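Local coordinates for glycoside hydrolase family 81 (Clostridium thermocellum, PDB 6FOP), which hydrolyses beta-1,3-glucans such as laminarin as part of the cellulosome of this thermophilic bacterium, probably cutting within the chains, at residues Y594-Y599 with M620-Y625; A629-W634 with W652-D657; N577-T582 with K615-M620. One frame throughout, in Å; residues are numbered along the deposited sequence. Where two conformers were deposited one is given.

Contact 1: Y594-Y599 with M620-Y625; sequences YIKQNY and MYYALY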
loop_
_atom_site.group_PDB
_atom_site.type_symbol
_atom_site.label_atom_id
_atom_site.label_comp_id
_atom_site.label_asym_id
_atom_site.label_seq_id
_atom_site.Cartn_x
_atom_site.Cartn_y
_atom_site.Cartn_z
ATOM N N TYR A 594 -22.038 7.143 -1.076
ATOM C CA TYR A 594 -21.133 6.798 0.017
ATOM C C TYR A 594 -20.574 8.064 0.671
ATOM O O TYR A 594 -20.431 8.112 1.893
ATOM C CB TYR A 594 -19.984 5.858 -0.415
ATOM C CG TYR A 594 -19.091 5.518 0.766
ATOM C CD1 TYR A 594 -19.509 4.605 1.740
ATOM C CD2 TYR A 594 -17.866 6.163 0.956
ATOM C CE1 TYR A 594 -18.726 4.349 2.865
ATOM C CE2 TYR A 594 -17.078 5.914 2.077
ATOM C CZ TYR A 594 -17.506 4.974 3.017
ATOM O OH TYR A 594 -16.734 4.731 4.125
ATOM N N ILE A 595 -20.246 9.092 -0.125
ATOM C CA ILE A 595 -19.797 10.369 0.475
ATOM C C ILE A 595 -20.842 10.838 1.526
ATOM O O ILE A 595 -20.513 11.168 2.664
ATOM C CB ILE A 595 -19.666 11.499 -0.601
ATOM C CG1 ILE A 595 -18.610 11.219 -1.685
ATOM C CG2 ILE A 595 -19.438 12.848 0.063
ATOM C CD1 ILE A 595 -17.206 11.281 -1.193
ATOM N N LYS A 596 -22.109 10.830 1.127
ATOM C CA LYS A 596 -23.210 11.224 2.015
ATOM C C LYS A 596 -23.282 10.342 3.264
ATOM O O LYS A 596 -23.320 10.851 4.373
ATOM C CB LYS A 596 -24.534 11.225 1.246
ATOM C CG LYS A 596 -25.732 11.699 2.065
ATOM C CD LYS A 596 -25.502 13.087 2.645
ATOM C CE LYS A 596 -26.778 13.853 2.983
ATOM N NZ LYS A 596 -26.546 14.986 3.934
ATOM N N GLN A 597 -23.234 9.017 3.081
ATOM C CA GLN A 597 -23.290 8.080 4.205
ATOM C C GLN A 597 -22.108 8.247 5.153
ATOM O O GLN A 597 -22.251 8.147 6.380
ATOM C CB GLN A 597 -23.322 6.640 3.701
ATOM C CG GLN A 597 -24.591 6.207 2.997
ATOM C CD GLN A 597 -24.465 4.803 2.408
ATOM O OE1 GLN A 597 -23.433 4.424 1.861
ATOM N NE2 GLN A 597 -25.518 4.023 2.533
ATOM N N ASN A 598 -20.909 8.385 4.571
ATOM C CA ASN A 598 -19.680 8.524 5.363
ATOM C C ASN A 598 -19.729 9.811 6.191
ATOM O O ASN A 598 -19.475 9.811 7.410
ATOM C CB ASN A 598 -18.461 8.425 4.429
ATOM C CG ASN A 598 -17.153 8.641 5.139
ATOM O OD1 ASN A 598 -16.883 9.717 5.682
ATOM N ND2 ASN A 598 -16.278 7.625 5.097
ATOM N N TYR A 599 -20.054 10.921 5.531
ATOM C CA TYR A 599 -20.189 12.207 6.209
ATOM C C TYR A 599 -21.257 12.195 7.292
ATOM O O TYR A 599 -21.005 12.686 8.405
ATOM C CB TYR A 599 -20.438 13.292 5.165
ATOM C CG TYR A 599 -20.609 14.695 5.691
ATOM C CD1 TYR A 599 -19.509 15.546 5.847
ATOM C CD2 TYR A 599 -21.871 15.210 5.954
ATOM C CE1 TYR A 599 -19.690 16.848 6.299
ATOM C CE2 TYR A 599 -22.046 16.514 6.362
ATOM C CZ TYR A 599 -20.941 17.314 6.585
ATOM O OH TYR A 599 -21.125 18.625 6.996
ATOM N N MET A 620 -14.502 19.801 1.682
ATOM C CA MET A 620 -13.938 19.350 0.404
ATOM C C MET A 620 -14.437 17.959 0.036
ATOM O O MET A 620 -14.777 17.690 -1.129
ATOM C CB MET A 620 -12.427 19.362 0.446
ATOM C CG MET A 620 -11.843 20.765 0.433
ATOM S SD MET A 620 -10.045 20.664 0.242
ATOM C CE MET A 620 -9.525 20.133 1.861
ATOM N N TYR A 621 -14.543 17.081 1.049
ATOM C CA TYR A 621 -15.059 15.731 0.847
ATOM C C TYR A 621 -16.550 15.755 0.478
ATOM O O TYR A 621 -16.974 15.145 -0.513
ATOM C CB TYR A 621 -14.856 14.944 2.130
ATOM C CG TYR A 621 -15.325 13.523 2.072
ATOM C CD1 TYR A 621 -14.596 12.566 1.352
ATOM C CD2 TYR A 621 -16.443 13.100 2.788
ATOM C CE1 TYR A 621 -15.018 11.251 1.294
ATOM C CE2 TYR A 621 -16.849 11.773 2.748
ATOM C CZ TYR A 621 -16.137 10.853 1.997
ATOM O OH TYR A 621 -16.549 9.519 1.987
ATOM N N TYR A 622 -17.326 16.550 1.238
ATOM C CA TYR A 622 -18.775 16.616 1.044
ATOM C C TYR A 622 -19.113 17.223 -0.318
ATOM O O TYR A 622 -20.166 16.905 -0.893
ATOM C CB TYR A 622 -19.475 17.403 2.158
ATOM C CG TYR A 622 -20.963 17.199 2.185
ATOM C CD1 TYR A 622 -21.516 15.984 2.576
ATOM C CD2 TYR A 622 -21.827 18.237 1.874
ATOM C CE1 TYR A 622 -22.880 15.785 2.583
ATOM C CE2 TYR A 622 -23.205 18.043 1.882
ATOM C CZ TYR A 622 -23.726 16.830 2.277
ATOM O OH TYR A 622 -25.090 16.634 2.304
ATOM N N ALA A 623 -18.218 18.085 -0.836
ATOM C CA ALA A 623 -18.389 18.649 -2.171
ATOM C C ALA A 623 -18.383 17.598 -3.292
ATOM O O ALA A 623 -18.817 17.906 -4.395
ATOM C CB ALA A 623 -17.316 19.689 -2.445
ATOM N N LEU A 624 -17.947 16.358 -2.994
ATOM C CA LEU A 624 -18.066 15.252 -3.940
ATOM C C LEU A 624 -19.461 14.610 -3.943
ATOM O O LEU A 624 -19.724 13.684 -4.733
ATOM C CB LEU A 624 -16.980 14.218 -3.695
ATOM C CG LEU A 624 -15.560 14.735 -3.896
ATOM C CD1 LEU A 624 -14.529 13.809 -3.260
ATOM C CD2 LEU A 624 -15.263 14.944 -5.380
ATOM N N TYR A 625 -20.366 15.160 -3.123
ATOM C CA TYR A 625 -21.802 14.841 -3.180
ATOM C C TYR A 625 -22.645 16.102 -3.485
ATOM O O TYR A 625 -23.487 16.086 -4.366
ATOM C CB TYR A 625 -22.223 14.236 -1.839
ATOM C CG TYR A 625 -23.698 14.053 -1.639
ATOM C CD1 TYR A 625 -24.391 13.061 -2.320
ATOM C CD2 TYR A 625 -24.420 14.882 -0.768
ATOM C CE1 TYR A 625 -25.751 12.878 -2.130
ATOM C CE2 TYR A 625 -25.776 14.699 -0.564
ATOM C CZ TYR A 625 -26.439 13.709 -1.253
ATOM O OH TYR A 625 -27.792 13.554 -1.056
#

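Contact 2: A629-W634 with W652-D657; sequences AAKNMW and WICNLD. With MG (magnesium ion), chain Z.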
loop_
_atom_site.group_PDB
_atom_site.type_symbol
_atom_site.label_atom_id
_atom_site.label_comp_id
_atom_site.label_asym_id
_atom_site.label_seq_id
_atom_site.Cartn_x
_atom_site.Cartn_y
_atom_site.Cartn_z
ATOM N N ALA A 629 -23.933 22.900 -1.230
ATOM C CA ALA A 629 -24.037 22.873 0.223
ATOM C C ALA A 629 -22.662 23.066 0.883
ATOM O O ALA A 629 -22.525 23.813 1.871
ATOM C CB ALA A 629 -24.695 21.591 0.695
ATOM N N ALA A 630 -21.640 22.408 0.324
ATOM C CA ALA A 630 -20.286 22.551 0.882
ATOM C C ALA A 630 -19.806 24.008 0.819
ATOM O O ALA A 630 -19.200 24.505 1.776
ATOM C CB ALA A 630 -19.299 21.624 0.153
ATOM N N LYS A 631 -20.068 24.672 -0.310
ATOM C CA LYS A 631 -19.735 26.082 -0.441
ATOM C C LYS A 631 -20.476 26.956 0.584
ATOM O O LYS A 631 -19.900 27.862 1.167
ATOM C CB LYS A 631 -20.081 26.554 -1.846
ATOM C CG LYS A 631 -19.656 27.991 -2.118
ATOM C CD LYS A 631 -20.018 28.441 -3.525
ATOM C CE LYS A 631 -19.715 29.922 -3.738
ATOM N NZ LYS A 631 -20.067 30.344 -5.113
ATOM N N ASN A 632 -21.740 26.649 0.805
ATOM C CA ASN A 632 -22.534 27.397 1.760
ATOM C C ASN A 632 -21.996 27.257 3.196
ATOM O O ASN A 632 -21.951 28.239 3.933
ATOM C CB ASN A 632 -23.996 26.979 1.666
ATOM C CG ASN A 632 -24.948 28.097 2.045
ATOM O OD1 ASN A 632 -24.811 29.234 1.593
ATOM N ND2 ASN A 632 -25.915 27.786 2.875
ATOM N N MET A 633 -21.590 26.034 3.563
ATOM C CA MET A 633 -21.062 25.764 4.902
ATOM C C MET A 633 -19.651 26.299 5.086
ATOM O O MET A 633 -19.248 26.640 6.199
ATOM C CB MET A 633 -21.105 24.276 5.235
ATOM C CG MET A 633 -22.510 23.711 5.285
ATOM S SD MET A 633 -22.591 22.005 5.830
ATOM C CE MET A 633 -21.874 21.133 4.442
ATOM N N TRP A 634 -18.872 26.330 4.008
ATOM C CA TRP A 634 -17.544 26.858 4.118
ATOM C C TRP A 634 -17.602 28.341 4.506
ATOM O O TRP A 634 -18.493 29.084 4.098
ATOM C CB TRP A 634 -16.791 26.685 2.789
ATOM C CG TRP A 634 -15.347 27.112 2.890
ATOM C CD1 TRP A 634 -14.307 26.352 3.281
ATOM C CD2 TRP A 634 -14.807 28.417 2.639
ATOM N NE1 TRP A 634 -13.134 27.081 3.289
ATOM C CE2 TRP A 634 -13.427 28.368 2.936
ATOM C CE3 TRP A 634 -15.367 29.643 2.280
ATOM C CZ2 TRP A 634 -12.586 29.466 2.771
ATOM C CZ3 TRP A 634 -14.515 30.737 2.123
ATOM C CH2 TRP A 634 -13.164 30.648 2.397
ATOM N N TRP A 652 -11.219 24.276 -4.632
ATOM C CA TRP A 652 -11.708 22.917 -4.839
ATOM C C TRP A 652 -13.236 22.900 -4.823
ATOM O O TRP A 652 -13.905 22.418 -5.771
ATOM C CB TRP A 652 -11.155 22.027 -3.738
ATOM C CG TRP A 652 -11.712 20.641 -3.691
ATOM C CD1 TRP A 652 -12.803 20.210 -2.995
ATOM C CD2 TRP A 652 -11.150 19.475 -4.297
ATOM N NE1 TRP A 652 -12.982 18.868 -3.157
ATOM C CE2 TRP A 652 -11.982 18.386 -3.950
ATOM C CE3 TRP A 652 -10.049 19.247 -5.129
ATOM C CZ2 TRP A 652 -11.725 17.090 -4.380
ATOM C CZ3 TRP A 652 -9.791 17.960 -5.545
ATOM C CH2 TRP A 652 -10.640 16.904 -5.194
ATOM N N ILE A 653 -13.803 23.433 -3.748
ATOM C CA ILE A 653 -15.246 23.366 -3.574
ATOM C C ILE A 653 -15.977 24.107 -4.703
ATOM O O ILE A 653 -16.942 23.590 -5.282
ATOM C CB ILE A 653 -15.647 23.951 -2.207
ATOM C CG1 ILE A 653 -15.154 23.054 -1.067
ATOM C CG2 ILE A 653 -17.155 24.110 -2.120
ATOM C CD1 ILE A 653 -15.258 23.683 0.304
ATOM N N CYS A 654 -15.492 25.311 -5.026
ATOM C CA CYS A 654 -16.181 26.146 -6.028
ATOM C C CYS A 654 -15.994 25.608 -7.448
ATOM O O CYS A 654 -16.868 25.782 -8.299
ATOM C CB CYS A 654 -15.707 27.581 -5.956
ATOM S SG CYS A 654 -16.227 28.433 -4.447
ATOM N N ASN A 655 -14.855 24.932 -7.726
ATOM C CA ASN A 655 -14.730 24.245 -9.010
ATOM C C ASN A 655 -15.732 23.092 -9.128
ATOM O O ASN A 655 -16.354 22.910 -10.181
ATOM C CB ASN A 655 -13.311 23.780 -9.277
ATOM C CG ASN A 655 -12.512 24.819 -10.052
ATOM O OD1 ASN A 655 -12.824 25.116 -11.208
ATOM N ND2 ASN A 655 -11.501 25.389 -9.412
ATOM N N LEU A 656 -15.904 22.292 -8.072
ATOM C CA LEU A 656 -16.909 21.224 -8.159
ATOM C C LEU A 656 -18.330 21.778 -8.316
ATOM O O LEU A 656 -19.152 21.225 -9.026
ATOM C CB LEU A 656 -16.814 20.258 -6.973
ATOM C CG LEU A 656 -15.512 19.445 -6.919
ATOM C CD1 LEU A 656 -15.402 18.715 -5.593
ATOM C CD2 LEU A 656 -15.410 18.488 -8.079
ATOM N N ASP A 657 -18.568 22.934 -7.690
ATOM C CA ASP A 657 -19.835 23.661 -7.824
ATOM C C ASP A 657 -20.158 24.006 -9.295
ATOM O O ASP A 657 -21.310 23.891 -9.725
ATOM C CB ASP A 657 -19.781 24.922 -6.943
ATOM C CG ASP A 657 -21.123 25.630 -6.821
ATOM O OD1 ASP A 657 -22.204 24.992 -6.749
ATOM O OD2 ASP A 657 -21.097 26.864 -6.778
HETATM MG MG MG Z . -19.837 29.941 2.432
HETATM O O HOH W 1 -22.707 29.755 -5.728
HETATM O O HOH W 2 -18.518 31.081 0.817
#

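Contact 3: N577-T582 with K615-M620; sequences NFLPIT and KDIQYM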
loop_
_atom_site.group_PDB
_atom_site.type_symbol
_atom_site.label_atom_id
_atom_site.label_comp_id
_atom_site.label_asym_id
_atom_site.label_seq_id
_atom_site.Cartn_x
_atom_site.Cartn_y
_atom_site.Cartn_z
ATOM N N ASN A 577 -8.223 9.684 6.052
ATOM C CA ASN A 577 -8.255 8.953 4.793
ATOM C C ASN A 577 -8.712 9.776 3.611
ATOM O O ASN A 577 -8.969 9.257 2.541
ATOM C CB ASN A 577 -9.007 7.617 4.950
ATOM C CG ASN A 577 -8.073 6.539 5.414
ATOM O OD1 ASN A 577 -7.247 6.063 4.628
ATOM N ND2 ASN A 577 -8.094 6.236 6.715
ATOM N N PHE A 578 -8.843 11.084 3.847
ATOM C CA PHE A 578 -9.062 12.028 2.757
ATOM C C PHE A 578 -7.810 12.846 2.469
ATOM O O PHE A 578 -7.442 13.030 1.295
ATOM C CB PHE A 578 -10.219 12.999 3.068
ATOM C CG PHE A 578 -11.503 12.348 3.561
ATOM C CD1 PHE A 578 -11.861 11.051 3.243
ATOM C CD2 PHE A 578 -12.380 13.080 4.343
ATOM C CE1 PHE A 578 -13.028 10.498 3.735
ATOM C CE2 PHE A 578 -13.545 12.532 4.848
ATOM C CZ PHE A 578 -13.882 11.226 4.531
ATOM N N LEU A 579 -7.169 13.372 3.511
ATOM C CA LEU A 579 -6.085 14.330 3.291
ATOM C C LEU A 579 -4.769 13.617 2.938
ATOM O O LEU A 579 -4.504 12.489 3.408
ATOM C CB LEU A 579 -5.959 15.269 4.487
ATOM C CG LEU A 579 -5.266 14.757 5.739
ATOM C CD1 LEU A 579 -3.735 14.864 5.634
ATOM C CD2 LEU A 579 -5.762 15.553 6.944
ATOM N N PRO A 580 -3.906 14.244 2.142
ATOM C CA PRO A 580 -4.142 15.529 1.492
ATOM C C PRO A 580 -5.076 15.375 0.295
ATOM O O PRO A 580 -4.950 14.445 -0.493
ATOM C CB PRO A 580 -2.749 15.945 1.035
ATOM C CG PRO A 580 -2.072 14.635 0.749
ATOM C CD PRO A 580 -2.612 13.659 1.758
ATOM N N ILE A 581 -5.987 16.324 0.148
ATOM C CA ILE A 581 -6.868 16.337 -1.008
ATOM C C ILE A 581 -6.142 17.053 -2.148
ATOM O O ILE A 581 -5.851 18.236 -2.044
ATOM C CB ILE A 581 -8.251 16.940 -0.655
ATOM C CG1 ILE A 581 -8.923 16.110 0.468
ATOM C CG2 ILE A 581 -9.149 16.956 -1.871
ATOM C CD1 ILE A 581 -10.253 16.662 0.949
ATOM N N THR A 582 -5.848 16.320 -3.229
ATOM C CA THR A 582 -5.183 16.861 -4.414
ATOM C C THR A 582 -6.117 16.638 -5.601
ATOM O O THR A 582 -7.172 16.012 -5.473
ATOM C CB THR A 582 -3.816 16.203 -4.706
ATOM O OG1 THR A 582 -3.989 14.927 -5.335
ATOM C CG2 THR A 582 -2.957 16.075 -3.434
ATOM N N LYS A 615 -13.177 21.181 9.375
ATOM C CA LYS A 615 -14.319 21.489 8.514
ATOM C C LYS A 615 -13.889 21.675 7.054
ATOM O O LYS A 615 -14.644 21.337 6.142
ATOM C CB LYS A 615 -15.013 22.772 8.958
ATOM C CG LYS A 615 -15.835 22.670 10.232
ATOM C CD LYS A 615 -16.503 24.021 10.506
ATOM C CE LYS A 615 -17.615 23.944 11.532
ATOM N NZ LYS A 615 -17.061 23.693 12.884
ATOM N N ASP A 616 -12.689 22.244 6.842
ATOM C CA ASP A 616 -12.150 22.367 5.472
ATOM C C ASP A 616 -12.036 21.013 4.760
ATOM O O ASP A 616 -12.558 20.831 3.655
ATOM C CB ASP A 616 -10.827 23.136 5.400
ATOM C CG ASP A 616 -9.755 22.664 6.381
ATOM O OD1 ASP A 616 -10.016 21.837 7.298
ATOM O OD2 ASP A 616 -8.613 23.126 6.211
ATOM N N ILE A 617 -11.387 20.057 5.424
ATOM C CA ILE A 617 -11.216 18.713 4.860
ATOM C C ILE A 617 -12.599 18.103 4.622
ATOM O O ILE A 617 -12.851 17.511 3.562
ATOM C CB ILE A 617 -10.410 17.832 5.808
ATOM C CG1 ILE A 617 -9.030 18.403 6.116
ATOM C CG2 ILE A 617 -10.285 16.420 5.273
ATOM C CD1 ILE A 617 -8.170 18.671 4.940
ATOM N N GLN A 618 -13.501 18.230 5.612
ATOM C CA GLN A 618 -14.820 17.594 5.489
ATOM C C GLN A 618 -15.678 18.228 4.419
ATOM O O GLN A 618 -16.439 17.538 3.732
ATOM C CB GLN A 618 -15.565 17.598 6.816
ATOM C CG GLN A 618 -14.927 16.713 7.866
ATOM C CD GLN A 618 -14.992 15.252 7.515
ATOM O OE1 GLN A 618 -15.766 14.854 6.655
ATOM N NE2 GLN A 618 -14.215 14.440 8.232
ATOM N N TYR A 619 -15.583 19.557 4.270
ATOM C CA TYR A 619 -16.395 20.185 3.221
ATOM C C TYR A 619 -15.828 19.950 1.819
ATOM O O TYR A 619 -16.608 19.844 0.858
ATOM C CB TYR A 619 -16.604 21.672 3.491
ATOM C CG TYR A 619 -17.325 22.005 4.784
ATOM C CD1 TYR A 619 -18.211 21.113 5.378
ATOM C CD2 TYR A 619 -17.125 23.227 5.396
ATOM C CE1 TYR A 619 -18.898 21.429 6.539
ATOM C CE2 TYR A 619 -17.794 23.547 6.569
ATOM C CZ TYR A 619 -18.648 22.643 7.158
ATOM O OH TYR A 619 -19.326 22.967 8.308
ATOM N N MET A 620 -14.502 19.801 1.682
ATOM C CA MET A 620 -13.938 19.350 0.404
ATOM C C MET A 620 -14.437 17.959 0.036
ATOM O O MET A 620 -14.777 17.690 -1.129
ATOM C CB MET A 620 -12.427 19.362 0.446
ATOM C CG MET A 620 -11.843 20.765 0.433
ATOM S SD MET A 620 -10.045 20.664 0.242
ATOM C CE MET A 620 -9.525 20.133 1.861
#

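Contact 1: Y594-Y599 with M620-Y625
Helix 592-606 comes nearest to segment 620-625 at Ile595 and Tyr625, their CA atoms 6.1 Å apart. Ile595 meets four residues of 620-625, using both branches. CD1 sits over one face of the Tyr621 ring, displaced toward its rim and 3.3 Å from CE1, while CG2 lies 3.6 Å from CB of Tyr625. A branched aliphatic residue suits this place, since it can occupy an aromatic face and a bend of backbone together. On the next residue, CB of Lys596 stands 3.8 Å over the centre of the Tyr625 ring, a CH-pi contact, and the bend at chi2 (56°) then carries the chain across toward Tyr622. There NZ reaches the edge of the ring and donates a hydrogen bond to OH of Tyr622 at 2.7 Å. Glu600 supplies a salt bridge to the same ammonium group, so the long lysine serves as apolar cover along its stem and as a cation at its end. One turn on, Tyr599 and Tyr622 lay their rings obliquely against each other, centroids 4.3 Å apart and planes at 36°. The side chains of Asn598 and Tyr621 cross at about a right angle, with amide and ring planes 58° apart and Asn598 CB 3.3 Å from Tyr621 OH. ND2 of Asn598 holds OH of Tyr594 at 3.1 Å, while its OD1 accepts from ND1 of His574, a nickel ligand, which makes it a second-shell residue. Tyr594 OH is also bonded to the Asn550 carbonyl. Outside the pair, Phe578 stacks on Tyr621, Met633 of helix 627-633 touches both Tyr599 and Tyr622, and helix 646-659 packs on Leu624 through Leu656.

Contact 2: A629-W634 with W652-D657
NZ of Lys631 is held by a water at 2.8 Å and by OG1 of Thr314; OD2 of Asp657 is only a long salt-bridge partner, 4.0 Å from this NZ. The same water makes a weak bond to OD2, and Thr314 bonds this oxygen too, so water and threonine both link the two charges. Lysine can span the distance because its chain is fully extended, with CG turned away from the backbone nitrogen (chi1 -175°); its methylenes pass 3.9 Å from SG of Cys654 at CD and CE. Nearer the backbone of Lys631, the packing is apolar. CG2 of Ile653 presses on that backbone, 3.5 Å from Lys631 N, and touches CB of Ala630 at 4.0 Å, a small residue against which the methyl fits, while CD1 lies 4.1 Å from CD1 of Trp634. At the C-terminal end of the helix, the carbonyl oxygens of Lys631 and of Trp634, the first residue to leave helical geometry, bind a magnesium ion, at 2.3 Å in the case of Trp634 O. The segments of helices 627-633 and 646-659 run roughly antiparallel, at 146°, their axes 9.2 Å apart; Tyr619 of helix 615-622 touches Ile653, and Tyr650 stacks on Trp634.

Contact 3: N577-T582 with K615-M620
Within the helical barrel expected of this six-hairpin glycosidase family, an (alpha/alpha)6 fold, the loop 577-582 lays Phe578, Leu579 and Ile581 against Ile617 and its neighbours on helix 615-622. The contact is wholly apolar in its centre and makes no hydrogen bond across. A cis peptide precedes Pro580, which turns away from helix 615-622 and touches Glu496 and Asn499 of helix 494-511, whereas Leu579 and Ile581 on either side of it point toward helix 615-622. Ile617 serves two partners with its two branches: CG2 lies near the plane of the Phe578 ring at its edge, 4.1 Å from CD2, and CD1 meets CB of Leu579 at 4.1 Å. Beta-branching thus spreads one residue over two neighbours. Farther along, CD1 of Ile581 comes 3.5 Å from CB of Met620, and the unbranched, flexible methionine, bent at chi3 (-75°), can fold its CE back to the same atom; both residues were modelled in two conformers, so this fit describes one state. Gln618 starts away from the loop but bends back at chi2 (-66°), its NE2 making a weak bond to the Ser571 carbonyl. Its OE1 ends in the plane of the Phe578 ring, at the edge, 3.7 Å from CE2, with the amide turned 76° to the ring.

Helix 615-622 joins the three contacts: contacts 1 and 3 share Met620 and have centres about 10 Å apart, while the centre of contact 2 lies about 12 Å from each. CE1 of Tyr621 in contact 1 comes 3.2 Å from CE1 of Phe578 in contact 3, and both the loop and helix 592-606 pack on helix 615-622. Contact 2 is tied in by a probable hydrogen bond from Trp652 NE1 to Met620 O, 3.0 Å long, and by Ala630 CB, 3.3 Å from Tyr619 O. A nickel ion lies about 6 Å from the Asn598 side chain and another about 5 Å from that of Trp634; Lys631 and Trp634 bind magnesium through backbone oxygens.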